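Local coordinates for beta-glucosidase (Chaetomella raphigera, PDB 6JXG), which probably hydrolyses terminal, non-reducing beta-D-glucosyl residues with release of beta-D-glucose, a step in cellulose breakdown, as a secreted glycoside hydrolase of family 3, at residues 84-89 with 323-328; 185-190 with 221-226; 217-222 with 227-232; 424-429 with 468-473; 462-467 with 489-494. All blocks are in the same frame, centred on the assembly; numbering follows the deposited sequence.

Interaction 1 of 5, residues 84-89 with 323-328; sequences ISLIYS and KQVARA
L86 and S89 meet V325 and A328 in a small apolar contact between two helices, placed near the surface where helix 84-100 of the N-terminal, TIM-barrel-type region runs past helix 323-332. In chain order the latter comes just before strand 335-339, an edge strand of the sheet in the C-terminal domain. The axes of the two short segments come within 10.0 Å and make an angle of 141° between their N-to-C directions, so the helices run roughly antiparallel but clearly splayed. V325 is the central residue of the contact. Its CG2, trans to the backbone N, leans between L86 and S89, which are one turn apart: it lies 3.7 Å from S89 CB and 3.9 Å from L86 O. S89 therefore takes part through its methylene carbon. L86 covers the next turn: its CD2 branch meets A328 CB at 3.8 Å while CD1 lies near A328 O, and the side chain continues along the same helix to I329 and D332. Y88 and R327 point their polar ends to other partners: Y88 OH bonds to D147 of helix 131-147, and R327 NH2 forms a salt bridge with D517. With only methyl, methylene and carbonyl groups meeting across the pair and 183 Å² buried, the contact itself relies on van der Waals fit.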
# COMPACT_ATOMS: atom_id res chain seq x y z
N ILE A 84 10.84 -2.26 7.49
CA ILE A 84 10.36 -0.95 7.92
C ILE A 84 11.28 0.23 7.64
O ILE A 84 10.82 1.35 7.54
CB ILE A 84 9.94 -0.93 9.42
CG1 ILE A 84 11.11 -1.29 10.32
CG2 ILE A 84 8.70 -1.75 9.57
CD1 ILE A 84 10.82 -1.34 11.82
N SER A 85 12.58 -0.05 7.55
CA SER A 85 13.56 0.95 7.23
C SER A 85 13.41 1.43 5.81
O SER A 85 13.45 2.64 5.55
CB SER A 85 14.94 0.44 7.47
OG SER A 85 15.84 1.55 7.31
N LEU A 86 13.15 0.51 4.86
CA LEU A 86 12.95 0.93 3.48
C LEU A 86 11.62 1.64 3.35
O LEU A 86 11.50 2.56 2.55
CB LEU A 86 13.00 -0.28 2.54
CG LEU A 86 14.39 -0.85 2.38
CD1 LEU A 86 14.32 -2.06 1.49
CD2 LEU A 86 15.38 0.21 1.85
N ILE A 87 10.58 1.16 4.09
CA ILE A 87 9.28 1.73 4.02
C ILE A 87 9.38 3.20 4.47
O ILE A 87 8.84 4.11 3.81
CB ILE A 87 8.29 0.98 4.91
CG1 ILE A 87 8.17 -0.45 4.42
CG2 ILE A 87 6.94 1.70 4.84
CD1 ILE A 87 7.32 -1.44 5.22
N TYR A 88 10.08 3.41 5.60
CA TYR A 88 10.21 4.76 6.12
C TYR A 88 10.95 5.62 5.12
O TYR A 88 10.48 6.70 4.80
CB TYR A 88 10.98 4.76 7.45
CG TYR A 88 11.35 6.13 7.86
CD1 TYR A 88 10.44 6.93 8.55
CD2 TYR A 88 12.62 6.70 7.52
CE1 TYR A 88 10.76 8.25 8.94
CE2 TYR A 88 12.92 8.01 7.91
CZ TYR A 88 11.97 8.77 8.60
OH TYR A 88 12.24 10.08 8.96
N SER A 89 12.07 5.13 4.57
CA SER A 89 12.83 5.90 3.62
C SER A 89 12.09 6.30 2.31
O SER A 89 12.24 7.39 1.81
CB SER A 89 14.16 5.20 3.24
OG SER A 89 15.01 5.20 4.39
N LYS A 323 16.54 7.77 -6.24
CA LYS A 323 16.58 6.50 -6.95
C LYS A 323 17.17 5.39 -6.10
O LYS A 323 17.02 4.20 -6.41
CB LYS A 323 17.32 6.63 -8.29
CG LYS A 323 18.81 6.74 -8.18
CD LYS A 323 19.44 6.83 -9.55
CE LYS A 323 20.93 6.65 -9.32
NZ LYS A 323 21.72 6.64 -10.54
N GLN A 324 17.86 5.75 -5.04
CA GLN A 324 18.61 4.72 -4.25
C GLN A 324 17.59 3.85 -3.50
O GLN A 324 17.56 2.59 -3.60
CB GLN A 324 19.64 5.45 -3.34
CG GLN A 324 20.60 6.17 -4.32
CD GLN A 324 21.75 6.94 -3.69
OE1 GLN A 324 21.93 6.95 -2.49
NE2 GLN A 324 22.57 7.54 -4.56
N VAL A 325 16.69 4.52 -2.80
CA VAL A 325 15.63 3.76 -2.10
C VAL A 325 14.69 3.13 -3.11
O VAL A 325 14.24 2.04 -2.87
CB VAL A 325 14.87 4.62 -1.05
CG1 VAL A 325 14.00 5.66 -1.70
CG2 VAL A 325 14.01 3.70 -0.19
N ALA A 326 14.45 3.77 -4.26
CA ALA A 326 13.64 3.15 -5.30
C ALA A 326 14.26 1.79 -5.78
O ALA A 326 13.57 0.76 -5.89
CB ALA A 326 13.37 4.12 -6.43
N ARG A 327 15.56 1.78 -5.99
CA ARG A 327 16.25 0.56 -6.35
C ARG A 327 16.23 -0.47 -5.23
O ARG A 327 16.03 -1.66 -5.47
CB ARG A 327 17.69 0.84 -6.77
CG ARG A 327 18.34 -0.41 -7.39
CD ARG A 327 19.72 -0.05 -7.83
NE ARG A 327 20.42 -1.23 -8.34
CZ ARG A 327 21.44 -1.16 -9.18
NH1 ARG A 327 21.86 0.02 -9.64
NH2 ARG A 327 22.06 -2.26 -9.57
N ALA A 328 16.44 -0.05 -3.98
CA ALA A 328 16.51 -0.99 -2.90
C ALA A 328 15.16 -1.73 -2.70
O ALA A 328 15.15 -2.93 -2.46
CB ALA A 328 16.97 -0.32 -1.61

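Interaction 2 of 5, residues 185-190 with 221-226; sequences PFADAI and GELDFQ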
# COMPACT_ATOMS: atom_id res chain seq x y z
N PRO A 185 -5.56 -0.51 9.92
CA PRO A 185 -4.50 0.37 9.40
C PRO A 185 -4.81 1.83 9.49
O PRO A 185 -3.87 2.62 9.60
CB PRO A 185 -4.36 -0.01 7.95
CG PRO A 185 -5.38 -1.06 7.71
CD PRO A 185 -6.08 -1.46 8.94
N PHE A 186 -6.09 2.21 9.45
CA PHE A 186 -6.41 3.61 9.68
C PHE A 186 -6.13 4.02 11.11
O PHE A 186 -5.63 5.13 11.39
CB PHE A 186 -7.85 3.94 9.30
CG PHE A 186 -8.06 4.05 7.83
CD1 PHE A 186 -7.75 5.22 7.15
CD2 PHE A 186 -8.56 2.96 7.11
CE1 PHE A 186 -7.96 5.35 5.80
CE2 PHE A 186 -8.79 3.09 5.75
CZ PHE A 186 -8.52 4.32 5.09
N ALA A 187 -6.37 3.12 12.05
CA ALA A 187 -6.03 3.43 13.47
C ALA A 187 -4.54 3.61 13.65
O ALA A 187 -4.10 4.60 14.31
CB ALA A 187 -6.59 2.34 14.40
N ASP A 188 -3.73 2.74 13.04
CA ASP A 188 -2.23 2.92 13.05
C ASP A 188 -1.84 4.28 12.44
O ASP A 188 -0.99 5.02 12.94
CB ASP A 188 -1.48 1.80 12.32
CG ASP A 188 -1.22 0.55 13.20
OD1 ASP A 188 -1.79 0.42 14.34
OD2 ASP A 188 -0.39 -0.23 12.76
N ALA A 189 -2.50 4.63 11.36
CA ALA A 189 -2.24 5.88 10.68
C ALA A 189 -2.54 7.09 11.56
O ALA A 189 -1.76 8.00 11.66
CB ALA A 189 -3.00 5.94 9.40
N ILE A 190 -3.69 7.10 12.17
CA ILE A 190 -4.03 8.12 13.15
C ILE A 190 -3.07 8.21 14.34
O ILE A 190 -2.64 9.34 14.71
CB ILE A 190 -5.48 7.91 13.60
CG1 ILE A 190 -6.42 8.13 12.39
CG2 ILE A 190 -5.82 8.84 14.73
CD1 ILE A 190 -7.88 7.69 12.52
N GLY A 221 -14.21 10.41 16.92
CA GLY A 221 -14.68 9.99 18.28
C GLY A 221 -13.81 8.85 18.82
O GLY A 221 -12.89 9.08 19.62
N GLU A 222 -14.06 7.64 18.33
CA GLU A 222 -13.40 6.46 18.80
C GLU A 222 -11.89 6.61 18.69
O GLU A 222 -11.21 6.27 19.58
CB GLU A 222 -13.80 5.17 18.07
CG GLU A 222 -15.20 4.72 18.18
CD GLU A 222 -15.42 3.22 17.80
OE1 GLU A 222 -16.55 2.78 18.06
OE2 GLU A 222 -14.51 2.55 17.29
N LEU A 223 -11.43 7.09 17.55
CA LEU A 223 -10.03 7.17 17.27
C LEU A 223 -9.41 8.59 17.57
O LEU A 223 -8.20 8.76 17.44
CB LEU A 223 -9.75 6.66 15.86
CG LEU A 223 -10.17 5.19 15.57
CD1 LEU A 223 -9.88 4.85 14.15
CD2 LEU A 223 -9.39 4.27 16.51
N ASP A 224 -10.24 9.57 17.99
CA ASP A 224 -9.76 10.86 18.43
C ASP A 224 -8.83 11.54 17.43
O ASP A 224 -7.85 12.20 17.80
CB ASP A 224 -9.08 10.68 19.77
CG ASP A 224 -9.02 11.97 20.59
OD1 ASP A 224 -8.05 12.08 21.36
OD2 ASP A 224 -9.85 12.87 20.37
N PHE A 225 -9.20 11.41 16.16
CA PHE A 225 -8.42 11.97 15.11
C PHE A 225 -8.47 13.51 15.19
O PHE A 225 -9.57 14.12 15.25
CB PHE A 225 -9.02 11.48 13.80
CG PHE A 225 -8.41 12.10 12.56
CD1 PHE A 225 -7.03 12.03 12.30
CD2 PHE A 225 -9.23 12.70 11.59
CE1 PHE A 225 -6.49 12.58 11.11
CE2 PHE A 225 -8.66 13.30 10.46
CZ PHE A 225 -7.32 13.20 10.22
N GLN A 226 -7.30 14.14 15.17
CA GLN A 226 -7.18 15.59 15.34
C GLN A 226 -7.02 16.38 14.02
O GLN A 226 -7.23 17.59 14.03
CB GLN A 226 -6.02 15.94 16.27
CG GLN A 226 -6.13 15.35 17.67
CD GLN A 226 -7.28 15.96 18.41
OE1 GLN A 226 -7.39 17.20 18.49
NE2 GLN A 226 -8.18 15.13 18.92
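Apolar packing carries this buried contact, in which A187 and I190 of helix 184-191 meet L223 and F225 just beyond the end of helix 214-222. Both helices belong to the TIM-barrel-type N-terminal domain and pack outside strand 196-199, whose I197 touches I190 and F225 alike. I190 does most of the work. Its CD1 methyl reaches L223 CD1 at 3.8 Å, while CG1 approaches F225 CD1 at 3.9 Å, coming obliquely to the ring. CG2 turns to the main chain instead and rests 3.6 Å from L223 O. The isoleucine crosses both the leucine and the phenylalanine at about a right angle. One turn earlier, A187 CB takes the L223 branches, with CD2 at 4.0 Å.

The polar interactions lie within the second segment or lead out of the pair. D224 leaves the helix with a positive phi of 52°, and its N still bonds to G221 O at 3.1 Å. Q226 NE2 then reaches back to D224 O (3.2 Å, angle at the hydrogen 157°), approaching from above the carbonyl plane. On the other segment, D188 OD1 forms a salt bridge with R671, linking this helix to the fibronectin type III-like domain. Because the two segments share only hydrocarbon and carbonyl surface, their cohesion comes from burying methyls and a ring, whereas the turn is held by backbone bonds back to the helix and by Q226 NE2.

Interaction 3 of 5, residues 217-222 with 227-232; sequences TILKGE and GFVVSD
K220 NZ is gripped by a salt bridge to D248 OD2 and a hydrogen bond to G246 O, and on its way there the lysine chain passes over V229. The setting is a beta-alpha-beta crossover of the TIM-barrel-type N-terminal domain: strand 196-199, helix 214-222 and then strand 228-231, parallel and adjacent to the first. Only a short turn separates the helix from the second strand, so helix and strand meet almost at once. D248 OD2 also accepts the backbone N of V229, and one carboxylate oxygen thus ties the lysine tip to the strand beneath it. R287 NE lies close to the ammonium group as well, and the carboxylate probably offsets the two positive charges. The lysine is extended beyond CG (chi2 177°), which brings CE over V229 CG2 at 4.0 Å, and the two side chains cross obliquely. L219 adds a loose apolar touch, its CD2 4.2 Å from the same V229 CG2, but the branched end of this leucine is nearly flat about CG in the model and its exact placement is doubtful. L219 also packs on F157 and I197 of strands 151-157 and 196-199. F228 turns to the other side, where it touches helix 278-294. The last helical turn is of the wider pi type, with E222 N bonded to T217 O at 3.0 Å. Farther along the strand, S231 OG donates to D232 O at 2.9 Å, from above the plane of that carbonyl.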
# COMPACT_ATOMS: atom_id res chain seq x y z
N THR A 217 -18.13 9.76 14.38
CA THR A 217 -18.21 8.79 15.52
C THR A 217 -17.02 7.83 15.58
O THR A 217 -16.53 7.50 16.66
CB THR A 217 -19.52 8.01 15.48
OG1 THR A 217 -19.61 7.26 14.27
CG2 THR A 217 -20.70 8.98 15.57
N ILE A 218 -16.50 7.41 14.42
CA ILE A 218 -15.36 6.49 14.42
C ILE A 218 -14.03 7.25 14.33
O ILE A 218 -13.20 7.17 15.24
CB ILE A 218 -15.43 5.48 13.28
CG1 ILE A 218 -16.77 4.69 13.31
CG2 ILE A 218 -14.20 4.59 13.30
CD1 ILE A 218 -17.07 4.03 14.65
N LEU A 219 -13.80 8.00 13.24
CA LEU A 219 -12.49 8.66 13.07
C LEU A 219 -12.26 9.68 14.21
O LEU A 219 -11.22 9.62 14.92
CB LEU A 219 -12.43 9.38 11.73
CG LEU A 219 -11.93 8.63 10.47
CD1 LEU A 219 -11.46 7.21 10.58
CD2 LEU A 219 -12.43 9.17 9.11
N LYS A 220 -13.17 10.64 14.33
CA LYS A 220 -12.95 11.73 15.29
C LYS A 220 -13.33 11.40 16.73
O LYS A 220 -12.81 12.07 17.65
CB LYS A 220 -13.70 12.97 14.82
CG LYS A 220 -13.25 13.40 13.41
CD LYS A 220 -13.98 14.57 12.83
CE LYS A 220 -13.28 15.10 11.58
NZ LYS A 220 -14.05 16.21 11.02
N GLY A 221 -14.21 10.41 16.92
CA GLY A 221 -14.68 9.99 18.28
C GLY A 221 -13.81 8.85 18.82
O GLY A 221 -12.89 9.08 19.62
N GLU A 222 -14.06 7.64 18.33
CA GLU A 222 -13.40 6.46 18.80
C GLU A 222 -11.89 6.61 18.69
O GLU A 222 -11.21 6.27 19.58
CB GLU A 222 -13.80 5.17 18.07
CG GLU A 222 -15.20 4.72 18.18
CD GLU A 222 -15.42 3.22 17.80
OE1 GLU A 222 -16.55 2.78 18.06
OE2 GLU A 222 -14.51 2.55 17.29
N GLY A 227 -6.73 15.69 12.90
CA GLY A 227 -6.70 16.30 11.60
C GLY A 227 -8.04 16.48 10.91
O GLY A 227 -9.14 16.53 11.53
N PHE A 228 -7.99 16.50 9.60
CA PHE A 228 -9.10 16.87 8.80
C PHE A 228 -9.39 15.77 7.77
O PHE A 228 -8.51 15.02 7.38
CB PHE A 228 -8.93 18.22 8.13
CG PHE A 228 -7.96 18.25 7.04
CD1 PHE A 228 -8.37 18.08 5.72
CD2 PHE A 228 -6.60 18.53 7.31
CE1 PHE A 228 -7.46 18.13 4.69
CE2 PHE A 228 -5.69 18.61 6.29
CZ PHE A 228 -6.10 18.45 4.95
N VAL A 229 -10.67 15.66 7.45
CA VAL A 229 -11.17 14.72 6.43
C VAL A 229 -11.45 15.42 5.13
O VAL A 229 -12.13 16.43 5.09
CB VAL A 229 -12.46 14.02 6.93
CG1 VAL A 229 -12.90 13.03 5.86
CG2 VAL A 229 -12.16 13.28 8.24
N VAL A 230 -10.90 14.88 4.03
CA VAL A 230 -11.08 15.42 2.72
C VAL A 230 -11.86 14.45 1.85
O VAL A 230 -11.74 13.23 2.01
CB VAL A 230 -9.74 15.83 2.14
CG1 VAL A 230 -8.75 14.67 2.04
CG2 VAL A 230 -9.95 16.50 0.81
N SER A 231 -12.68 14.96 0.93
CA SER A 231 -13.40 14.04 0.08
C SER A 231 -12.57 13.44 -0.98
O SER A 231 -11.68 14.09 -1.55
CB SER A 231 -14.64 14.70 -0.54
OG SER A 231 -14.25 15.69 -1.45
N ASP A 232 -12.93 12.22 -1.38
CA ASP A 232 -12.44 11.78 -2.66
C ASP A 232 -13.10 12.71 -3.69
O ASP A 232 -14.03 13.47 -3.37
CB ASP A 232 -12.70 10.28 -2.88
CG ASP A 232 -11.72 9.62 -3.85
OD1 ASP A 232 -11.15 10.33 -4.70
OD2 ASP A 232 -11.56 8.37 -3.81

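Interaction 4 of 5, residues 424-429 with 468-473; sequences SAAAAA and QAVASA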
# COMPACT_ATOMS: atom_id res chain seq x y z
N SER A 424 10.82 -20.27 -30.84
CA SER A 424 11.94 -20.17 -31.71
C SER A 424 13.16 -19.67 -30.98
O SER A 424 14.24 -20.28 -31.08
CB SER A 424 11.62 -19.29 -32.91
OG SER A 424 12.75 -19.30 -33.74
N ALA A 425 13.04 -18.58 -30.21
CA ALA A 425 14.20 -18.09 -29.50
C ALA A 425 14.63 -19.02 -28.39
O ALA A 425 15.82 -19.10 -28.13
CB ALA A 425 13.91 -16.69 -28.90
N ALA A 426 13.68 -19.67 -27.70
CA ALA A 426 14.00 -20.61 -26.58
C ALA A 426 14.94 -21.78 -27.06
O ALA A 426 15.89 -22.20 -26.39
CB ALA A 426 12.72 -21.16 -26.03
N ALA A 427 14.70 -22.23 -28.28
CA ALA A 427 15.41 -23.40 -28.84
C ALA A 427 16.82 -23.03 -29.15
O ALA A 427 17.70 -23.90 -29.22
CB ALA A 427 14.70 -23.85 -30.07
N ALA A 428 17.09 -21.73 -29.27
CA ALA A 428 18.37 -21.30 -29.73
C ALA A 428 19.25 -20.88 -28.60
O ALA A 428 20.31 -20.36 -28.87
CB ALA A 428 18.23 -20.18 -30.79
N ALA A 429 18.86 -21.11 -27.34
CA ALA A 429 19.72 -20.73 -26.22
C ALA A 429 19.75 -21.82 -25.15
O ALA A 429 18.81 -22.57 -25.04
CB ALA A 429 19.19 -19.43 -25.58
N GLN A 468 4.21 -21.51 -21.79
CA GLN A 468 4.05 -22.87 -22.35
C GLN A 468 4.87 -23.07 -23.67
O GLN A 468 5.54 -24.09 -23.83
CB GLN A 468 2.61 -23.14 -22.60
CG GLN A 468 1.87 -23.44 -21.34
CD GLN A 468 0.39 -23.43 -21.50
OE1 GLN A 468 -0.15 -22.78 -22.39
NE2 GLN A 468 -0.29 -24.19 -20.64
N ALA A 469 4.86 -22.04 -24.53
CA ALA A 469 5.67 -22.01 -25.74
C ALA A 469 7.18 -22.07 -25.46
O ALA A 469 7.95 -22.76 -26.17
CB ALA A 469 5.35 -20.77 -26.57
N VAL A 470 7.63 -21.35 -24.45
CA VAL A 470 9.02 -21.32 -24.15
C VAL A 470 9.42 -22.69 -23.57
O VAL A 470 10.49 -23.24 -23.92
CB VAL A 470 9.34 -20.17 -23.18
CG1 VAL A 470 10.78 -20.20 -22.73
CG2 VAL A 470 9.09 -18.84 -23.92
N ALA A 471 8.59 -23.20 -22.67
CA ALA A 471 8.83 -24.50 -22.01
C ALA A 471 8.89 -25.68 -23.01
O ALA A 471 9.62 -26.61 -22.82
CB ALA A 471 7.73 -24.77 -20.96
N SER A 472 8.17 -25.54 -24.10
CA SER A 472 8.11 -26.55 -25.14
C SER A 472 9.41 -26.66 -25.93
O SER A 472 9.62 -27.69 -26.57
CB SER A 472 6.90 -26.26 -26.10
OG SER A 472 7.23 -25.23 -27.06
N ALA A 473 10.29 -25.67 -25.86
CA ALA A 473 11.48 -25.64 -26.69
C ALA A 473 12.76 -25.44 -25.89
O ALA A 473 13.82 -25.23 -26.46
CB ALA A 473 11.34 -24.55 -27.71
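A426 and A427 at the end of helix 419-427 lie against V470 of helix 463-471 and A473 that follows, and their backbones come close: the CA atoms of A427 and A473 are 5.0 Å apart, and those of A426 and V470 5.6 Å. A CA-H...O contact accompanies this approach, A427 CA standing 3.4 Å from A473 O with an angle of 139° at the hydrogen. Within the second segment, S472 OG donates to A469 O at 2.7 Å, tilted from the carbonyl plane, and so ties the serine back onto the preceding turn.

The side chains are small enough for such closeness. A426 CB is the central point of the contact, touching V470 O at 3.7 Å, V470 CG1 at 3.9 Å and A473 CB at 4.0 Å. With chi1 at 174°, the valine swings CG1 away from its own N, and this is the branch that meets the A426 methyl. A427 adds its CB at the exposed edge, beside A473 CB. On the sheet side, V470 packs on I355, A432 and V434, and A425 on V412 and S414, all of them strand residues. Two alanine-rich helix ends laid side by side on a mostly parallel sheet are the arrangement of an alpha/beta sandwich, here the C-terminal domain of a family 3 glycoside hydrolase, in which each helix leads on to a strand of the same sheet.

Interaction 5 of 5, residues 462-467 with 489-494; sequences NGTALV and LEDILA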
# COMPACT_ATOMS: atom_id res chain seq x y z
N ASN A 462 -1.78 -13.16 -22.69
CA ASN A 462 -1.55 -14.55 -23.01
C ASN A 462 -0.26 -15.07 -22.37
O ASN A 462 0.44 -15.86 -22.94
CB ASN A 462 -1.52 -14.72 -24.54
CG ASN A 462 -2.84 -14.34 -25.17
OD1 ASN A 462 -3.86 -14.82 -24.74
ND2 ASN A 462 -2.83 -13.44 -26.12
N GLY A 463 -0.00 -14.64 -21.15
CA GLY A 463 1.25 -14.93 -20.51
C GLY A 463 1.39 -16.44 -20.27
O GLY A 463 2.46 -17.01 -20.43
N THR A 464 0.34 -17.08 -19.86
CA THR A 464 0.49 -18.54 -19.59
C THR A 464 0.95 -19.27 -20.91
O THR A 464 1.96 -20.02 -20.94
CB THR A 464 -0.78 -19.12 -19.00
OG1 THR A 464 -0.89 -18.71 -17.62
CG2 THR A 464 -0.75 -20.72 -19.08
N ALA A 465 0.23 -18.96 -21.98
CA ALA A 465 0.55 -19.50 -23.31
C ALA A 465 1.95 -19.14 -23.79
O ALA A 465 2.66 -19.98 -24.35
CB ALA A 465 -0.55 -19.14 -24.32
N LEU A 466 2.45 -17.94 -23.47
CA LEU A 466 3.84 -17.63 -23.74
C LEU A 466 4.83 -18.53 -23.02
O LEU A 466 5.85 -19.02 -23.61
CB LEU A 466 4.15 -16.15 -23.40
CG LEU A 466 5.49 -15.61 -23.89
CD1 LEU A 466 5.59 -15.70 -25.39
CD2 LEU A 466 5.63 -14.16 -23.40
N VAL A 467 4.64 -18.68 -21.72
CA VAL A 467 5.47 -19.59 -20.94
C VAL A 467 5.41 -21.02 -21.49
O VAL A 467 6.44 -21.62 -21.65
CB VAL A 467 5.14 -19.59 -19.44
CG1 VAL A 467 6.16 -20.46 -18.68
CG2 VAL A 467 5.27 -18.16 -18.92
N LEU A 489 -0.89 -19.88 -10.77
CA LEU A 489 0.30 -20.25 -11.46
C LEU A 489 0.34 -21.76 -11.78
O LEU A 489 1.35 -22.22 -12.31
CB LEU A 489 1.51 -19.88 -10.65
CG LEU A 489 1.64 -18.40 -10.27
CD1 LEU A 489 2.93 -18.12 -9.50
CD2 LEU A 489 1.64 -17.62 -11.56
N GLU A 490 -0.75 -22.47 -11.51
CA GLU A 490 -0.79 -23.92 -11.67
C GLU A 490 -0.39 -24.36 -13.10
O GLU A 490 0.39 -25.27 -13.27
CB GLU A 490 -2.18 -24.48 -11.36
CG GLU A 490 -2.61 -24.25 -9.92
CD GLU A 490 -1.63 -24.81 -8.91
OE1 GLU A 490 -0.93 -24.06 -8.22
OE2 GLU A 490 -1.52 -26.04 -8.84
N ASP A 491 -0.86 -23.66 -14.12
CA ASP A 491 -0.41 -24.02 -15.48
C ASP A 491 1.08 -23.85 -15.72
O ASP A 491 1.70 -24.62 -16.52
CB ASP A 491 -1.14 -23.17 -16.54
CG ASP A 491 -2.60 -23.49 -16.62
OD1 ASP A 491 -2.97 -24.58 -16.15
OD2 ASP A 491 -3.39 -22.61 -17.04
N ILE A 492 1.68 -22.86 -15.08
CA ILE A 492 3.08 -22.60 -15.26
C ILE A 492 3.88 -23.65 -14.50
O ILE A 492 4.83 -24.22 -15.06
CB ILE A 492 3.45 -21.17 -14.85
CG1 ILE A 492 2.87 -20.27 -15.91
CG2 ILE A 492 4.96 -21.03 -14.64
CD1 ILE A 492 3.00 -18.78 -15.62
N LEU A 493 3.47 -23.93 -13.27
CA LEU A 493 4.12 -24.89 -12.40
C LEU A 493 4.10 -26.35 -12.92
O LEU A 493 4.98 -27.15 -12.59
CB LEU A 493 3.45 -24.84 -11.02
CG LEU A 493 3.75 -23.59 -10.16
CD1 LEU A 493 2.77 -23.48 -9.02
CD2 LEU A 493 5.18 -23.55 -9.69
N ALA A 494 3.14 -26.66 -13.73
CA ALA A 494 3.01 -27.99 -14.32
C ALA A 494 4.04 -28.22 -15.39
O ALA A 494 4.15 -29.31 -15.88
CB ALA A 494 1.61 -28.18 -14.89
O HOH W 1 -0.36 -20.22 -14.76
O HOH W 2 -3.04 -19.60 -16.72
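T464 CB lies near the start of helix 463-471 and sends its two branches toward D491 and I492 of the short helix 490-493. The methyl CG2 makes the closest direct touch, 3.6 Å from D491 CB; it also borders the carboxylate, with OD2 at 3.8 Å. Threonine and aspartate cross at about a right angle. The hydroxyl OG1, set beside the backbone N (chi1 -75°), faces water instead. One water hydrogen-bonds D491 OD2 (3.0 Å) and lies so close to OG1 (2.5 Å) that this half of the bridge, at the exposed side, is doubtful. A second, at 3.3 Å from OG1, links weakly to I492 N.

One turn on, the contact becomes apolar: V467 CG2 meets I492 CD1 at 4.1 Å, the side chains again crossing at about a right angle. Both of these residues also pack on I436 of strand 431-438, so the helix-to-helix seam grades from water-lined threonine and aspartate to hydrocarbon over the strands. Helix 463-471 lies between strands 431-438 and 477-483, and helix 490-493 between 477-483 and 498-503: two successive beta-alpha-beta crossovers whose helices sit side by side on one face of the parallel strands.

How the interactions relate
Interactions 2 and 3 lie in the N-terminal domain, 4 and 5 in the C-terminal domain; interaction 1 joins helix 84-100 to helix 323-332, which precedes strand 335-339. Interactions 2 and 3, with centres 8 Å apart, share G221, E222 and helix 214-222, and touch directly: L223 N probably bonds to I218 O, and F225 N to L219 O. Both are nested in the long chain loop that interaction 1 closes, about 26 and 30 Å from it between centres. Interactions 4 and 5 follow, 14 Å apart, interlocked along the chain through helix 463-471 over one sheet. They lie 43 to 56 Å from interactions 2 and 3, across the chain's centre, so these pairs are local packing within separate domains.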